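Local coordinates for serine protease inhibitor 2 (Anopheles gambiae, PDB 3PZF), which inhibits clip-domain serine proteases of the mosquito hemolymph, thereby preventing phenoloxidase activation and holding the melanization immune response in check, at residues Leu230-Leu235 against Tyr247-Asn252; Leu285-Phe290 against Ile341-Ser346. All blocks are in the same frame, centred on the assembly; numbering follows the deposited sequence.

Contact 1. Residues Leu230-Leu235 against Tyr247-Asn252; sequences LGAQIL and YFILPN
The strand segments A232-L235 and Y247-P251 run antiparallel, their axes 163° apart, and pair in a regular alternation. Q233 and L250 form one hydrogen-bonded pair, with Q233 N to L250 O and L250 N to Q233 O both 2.8 Å; L235 and F248 form the next. Between and beyond them lie the non-hydrogen-bonded pairs I234-I249 and A232-P251, the latter drawn in to 3.9 Å between CA atoms. Past the end of the strand one more bond, N252 N to G231 O at 2.9 Å, extends the ladder. Here G231, at a positive phi of 71°, and A232 face S227 together in a G1 beta bulge.

On one face of the hairpin the I234 and I249 side chains lie alongside each other, CG1 to CG1 4.0 Å. I249 turns its other branch toward A232: with CG2 anti to the backbone N, that methyl comes within 3.6 Å of A232 CB. On the other face, Q233 and L250 also run side by side, and a water links Q233 OE1 (2.6 Å) to the L250 carbonyl O. Y224 OH and the I367 carbonyl take the NE2 end of the same amide. The N252 carboxamide lies against the G231 peptide, its OD1 accepting from N226.

This is a hairpin of serpin sheet B, continued by strand 211-227 beyond one strand and strand 374-380 beyond the other. Helix 266-274 packs under I234 and helix 257-263 under I249 and P251, whereas F368 of strand 366-369 touches Q233, L235, F248 and L250.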
# COMPACT_ATOMS: atom_id res chain seq x y z
N LEU A 230 -2.44 -11.65 -19.50
CA LEU A 230 -3.18 -11.54 -18.23
C LEU A 230 -4.69 -11.66 -18.40
O LEU A 230 -5.41 -11.89 -17.43
CB LEU A 230 -2.87 -10.21 -17.53
CG LEU A 230 -1.42 -9.96 -17.11
CD1 LEU A 230 -1.32 -8.68 -16.28
CD2 LEU A 230 -0.86 -11.13 -16.33
N GLY A 231 -5.18 -11.48 -19.62
CA GLY A 231 -6.62 -11.44 -19.86
C GLY A 231 -7.25 -10.17 -19.31
O GLY A 231 -8.34 -10.20 -18.76
N ALA A 232 -6.58 -9.04 -19.51
CA ALA A 232 -7.03 -7.79 -18.89
C ALA A 232 -6.46 -6.59 -19.62
O ALA A 232 -5.35 -6.66 -20.17
CB ALA A 232 -6.53 -7.74 -17.42
N GLN A 233 -7.20 -5.49 -19.59
CA GLN A 233 -6.67 -4.22 -20.09
C GLN A 233 -5.88 -3.57 -19.00
O GLN A 233 -6.23 -3.67 -17.81
CB GLN A 233 -7.81 -3.31 -20.52
CG GLN A 233 -8.48 -3.74 -21.86
CD GLN A 233 -9.78 -2.98 -22.06
OE1 GLN A 233 -10.72 -3.16 -21.27
NE2 GLN A 233 -9.83 -2.12 -23.08
N ILE A 234 -4.79 -2.92 -19.38
CA ILE A 234 -4.03 -2.17 -18.40
C ILE A 234 -3.91 -0.73 -18.84
O ILE A 234 -3.63 -0.46 -20.00
CB ILE A 234 -2.64 -2.81 -18.19
CG1 ILE A 234 -2.81 -4.30 -17.84
CG2 ILE A 234 -1.92 -2.08 -17.10
CD1 ILE A 234 -1.50 -5.06 -17.64
N LEU A 235 -4.07 0.20 -17.90
CA LEU A 235 -4.05 1.64 -18.20
C LEU A 235 -3.21 2.38 -17.17
O LEU A 235 -3.25 2.07 -15.99
CB LEU A 235 -5.49 2.19 -18.15
CG LEU A 235 -5.65 3.72 -18.22
CD1 LEU A 235 -5.47 4.24 -19.67
CD2 LEU A 235 -7.03 4.15 -17.72
N TYR A 247 -1.90 2.77 -11.90
CA TYR A 247 -2.20 1.79 -12.94
C TYR A 247 -3.50 1.06 -12.62
O TYR A 247 -3.81 0.85 -11.45
CB TYR A 247 -1.09 0.75 -13.02
CG TYR A 247 0.15 1.18 -13.78
CD1 TYR A 247 1.19 1.85 -13.13
CD2 TYR A 247 0.30 0.90 -15.15
CE1 TYR A 247 2.35 2.24 -13.82
CE2 TYR A 247 1.46 1.27 -15.84
CZ TYR A 247 2.47 1.94 -15.17
OH TYR A 247 3.63 2.28 -15.90
N PHE A 248 -4.27 0.73 -13.66
CA PHE A 248 -5.53 0.01 -13.51
C PHE A 248 -5.43 -1.26 -14.32
O PHE A 248 -5.04 -1.20 -15.49
CB PHE A 248 -6.71 0.85 -14.05
CG PHE A 248 -6.87 2.18 -13.36
CD1 PHE A 248 -7.77 2.34 -12.32
CD2 PHE A 248 -6.06 3.27 -13.71
CE1 PHE A 248 -7.89 3.55 -11.67
CE2 PHE A 248 -6.18 4.49 -13.05
CZ PHE A 248 -7.11 4.63 -12.04
N ILE A 249 -5.79 -2.39 -13.73
CA ILE A 249 -5.86 -3.66 -14.48
C ILE A 249 -7.31 -4.13 -14.46
O ILE A 249 -7.83 -4.49 -13.40
CB ILE A 249 -4.96 -4.73 -13.86
CG1 ILE A 249 -3.49 -4.25 -13.88
CG2 ILE A 249 -5.14 -6.07 -14.59
CD1 ILE A 249 -2.51 -5.18 -13.08
N LEU A 250 -7.94 -4.10 -15.64
CA LEU A 250 -9.37 -4.36 -15.79
C LEU A 250 -9.52 -5.68 -16.53
O LEU A 250 -9.24 -5.75 -17.73
CB LEU A 250 -10.03 -3.23 -16.58
CG LEU A 250 -11.51 -3.41 -16.96
CD1 LEU A 250 -12.42 -3.38 -15.72
CD2 LEU A 250 -11.93 -2.33 -17.94
N PRO A 251 -9.95 -6.73 -15.82
CA PRO A 251 -10.10 -8.05 -16.45
C PRO A 251 -11.04 -7.96 -17.66
O PRO A 251 -12.03 -7.24 -17.58
CB PRO A 251 -10.75 -8.90 -15.34
CG PRO A 251 -10.29 -8.25 -14.05
CD PRO A 251 -10.25 -6.76 -14.37
N ASN A 252 -10.71 -8.60 -18.77
CA ASN A 252 -11.64 -8.68 -19.87
C ASN A 252 -12.93 -9.30 -19.36
O ASN A 252 -12.94 -9.96 -18.31
CB ASN A 252 -11.05 -9.55 -20.99
CG ASN A 252 -9.74 -9.00 -21.55
OD1 ASN A 252 -9.46 -7.79 -21.53
ND2 ASN A 252 -8.94 -9.91 -22.09
O HOH W 1 -10.86 -5.52 -20.17

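Contact 2. Residues Leu285-Phe290 against Ile341-Ser346; sequences LPKFKF and INELGS
One face of the F288 ring is covered by I341, whose CG1 sits 3.7 Å from the ring centroid and 18° off the normal, a CH-pi contact displaced toward the rim. I341 CD1 continues past that rim and presses on F288 CE1 at 3.2 Å, a tight approach for two carbons. The I341 first torsion, 68°, sets CG1 between the backbone N and the carbonyl carbon and so directs this longer branch over the ring, while the CG2 methyl makes a looser contact with the same ring near CZ and CE2. F376 also meets the F288 ring, the two planes about 30° apart.

The same two residues form an antiparallel hydrogen-bonded pair. I341 N gives a sound bond to F288 O (2.9 Å), pointing nearly down the carbonyl direction; the return bond from F288 N to I341 O is weak at 3.4 Å. P286 O, which touches the I341 CD1 methyl, is buried here without a polar partner.

This is where, in the serpin fold, strand 332-341 ends and the reactive-centre loop begins: L344, G345 and S346 belong to the hinge region required for binding the peptidase. The chain turns back after N342, and the short strand 345-346 runs antiparallel to strand 177-188, consistent with the hinge starting to enter sheet A. At the reversal N342 OD1 accepts from L344 N (3.0 Å), an Asx turn, and also from G345 N (3.1 Å), which widens it to an Asx motif. L344 N stands above the plane of the N342 side-chain carbonyl, whereas G345 N lies nearly on the extension of its C=O bond.

K287 bends at chi3 alongside N342 and brings NZ to the syn side of E343 OE2, a salt bridge of 2.8 Å. A water bonded to E343 OE1 is also a weak partner of that ammonium.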
# COMPACT_ATOMS: atom_id res chain seq x y z
N LEU A 285 -14.04 5.56 -15.67
CA LEU A 285 -13.68 5.02 -14.35
C LEU A 285 -14.74 5.43 -13.36
O LEU A 285 -15.26 6.55 -13.42
CB LEU A 285 -12.37 5.58 -13.84
CG LEU A 285 -11.11 5.07 -14.57
CD1 LEU A 285 -9.94 5.89 -14.04
CD2 LEU A 285 -10.90 3.60 -14.25
N PRO A 286 -15.06 4.52 -12.43
CA PRO A 286 -15.98 4.91 -11.37
C PRO A 286 -15.21 5.67 -10.31
O PRO A 286 -14.07 5.30 -10.01
CB PRO A 286 -16.47 3.57 -10.81
CG PRO A 286 -15.32 2.62 -11.06
CD PRO A 286 -14.69 3.09 -12.36
N LYS A 287 -15.80 6.72 -9.75
CA LYS A 287 -15.16 7.43 -8.66
C LYS A 287 -15.30 6.58 -7.39
O LYS A 287 -16.27 5.83 -7.23
CB LYS A 287 -15.79 8.81 -8.50
CG LYS A 287 -15.48 9.73 -9.70
CD LYS A 287 -15.98 11.15 -9.53
CE LYS A 287 -17.47 11.26 -9.88
NZ LYS A 287 -18.00 12.66 -9.75
N PHE A 288 -14.31 6.69 -6.50
CA PHE A 288 -14.41 5.98 -5.22
C PHE A 288 -13.64 6.68 -4.14
O PHE A 288 -12.65 7.38 -4.39
CB PHE A 288 -13.99 4.50 -5.34
CG PHE A 288 -12.60 4.29 -5.94
CD1 PHE A 288 -12.44 3.92 -7.29
CD2 PHE A 288 -11.47 4.43 -5.15
CE1 PHE A 288 -11.15 3.68 -7.83
CE2 PHE A 288 -10.18 4.22 -5.68
CZ PHE A 288 -10.02 3.85 -7.04
N LYS A 289 -14.13 6.50 -2.91
CA LYS A 289 -13.47 6.99 -1.72
C LYS A 289 -13.70 5.98 -0.61
O LYS A 289 -14.85 5.74 -0.21
CB LYS A 289 -14.05 8.34 -1.33
CG LYS A 289 -13.51 8.89 -0.01
CD LYS A 289 -14.07 10.26 0.29
CE LYS A 289 -13.35 10.90 1.48
NZ LYS A 289 -13.85 12.28 1.77
N PHE A 290 -12.63 5.39 -0.08
CA PHE A 290 -12.80 4.40 0.99
C PHE A 290 -11.49 4.21 1.74
O PHE A 290 -10.44 4.72 1.35
CB PHE A 290 -13.28 3.04 0.43
CG PHE A 290 -12.22 2.27 -0.38
CD1 PHE A 290 -11.45 1.26 0.20
CD2 PHE A 290 -12.03 2.54 -1.74
CE1 PHE A 290 -10.49 0.55 -0.56
CE2 PHE A 290 -11.08 1.86 -2.49
CZ PHE A 290 -10.31 0.85 -1.91
N ILE A 341 -10.33 8.53 -5.67
CA ILE A 341 -10.09 9.12 -6.98
C ILE A 341 -11.34 9.89 -7.41
O ILE A 341 -12.48 9.44 -7.21
CB ILE A 341 -9.65 8.11 -8.12
CG1 ILE A 341 -10.79 7.15 -8.50
CG2 ILE A 341 -8.35 7.35 -7.72
CD1 ILE A 341 -10.48 6.24 -9.71
N ASN A 342 -11.11 11.07 -7.97
CA ASN A 342 -12.15 11.81 -8.67
C ASN A 342 -11.61 12.45 -9.96
O ASN A 342 -10.55 12.07 -10.45
CB ASN A 342 -12.80 12.85 -7.74
CG ASN A 342 -11.86 13.97 -7.36
OD1 ASN A 342 -10.74 14.05 -7.84
ND2 ASN A 342 -12.34 14.87 -6.50
N GLU A 343 -12.32 13.43 -10.52
CA GLU A 343 -11.91 14.02 -11.80
C GLU A 343 -10.55 14.71 -11.74
O GLU A 343 -9.88 14.84 -12.75
CB GLU A 343 -12.93 15.06 -12.24
CG GLU A 343 -14.28 14.45 -12.63
CD GLU A 343 -15.22 14.28 -11.44
OE1 GLU A 343 -14.84 14.51 -10.26
OE2 GLU A 343 -16.37 13.90 -11.71
N LEU A 344 -10.18 15.20 -10.57
CA LEU A 344 -8.99 16.01 -10.47
C LEU A 344 -7.80 15.22 -9.98
O LEU A 344 -6.65 15.65 -10.18
CB LEU A 344 -9.21 17.20 -9.54
CG LEU A 344 -10.39 18.09 -9.94
CD1 LEU A 344 -10.44 19.30 -9.03
CD2 LEU A 344 -10.26 18.50 -11.42
N GLY A 345 -8.03 14.09 -9.31
CA GLY A 345 -6.91 13.31 -8.79
C GLY A 345 -7.28 12.55 -7.53
O GLY A 345 -8.35 11.96 -7.47
N SER A 346 -6.42 12.58 -6.52
CA SER A 346 -6.67 11.87 -5.27
C SER A 346 -6.58 12.85 -4.10
O SER A 346 -5.56 13.51 -3.92
CB SER A 346 -5.65 10.74 -5.09
OG SER A 346 -5.82 9.76 -6.11
O HOH W 2 -16.19 14.75 -7.95

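Followed from the N terminus, the chain first closes a short loop: contact 1 joins neighbouring strands of a hairpin, with only eleven residues between L235 and Y247. It then passes through helices 257-263 and 266-274 before entering strand 277-295, where contact 2 opens. Fifty residues, including helix 297-302 and most of strand 332-341, separate F290 from I341, so the second loop is long and follows the first in series, neither nesting nor crossing. Contact 1 belongs to sheet B; contact 2 ties strand 277-295 to the end of strand 332-341, just ahead of the hinge. Although their centres are 18 Å apart, they meet through the F248 ring, whose CZ lies 3.7 Å from L285 CD1.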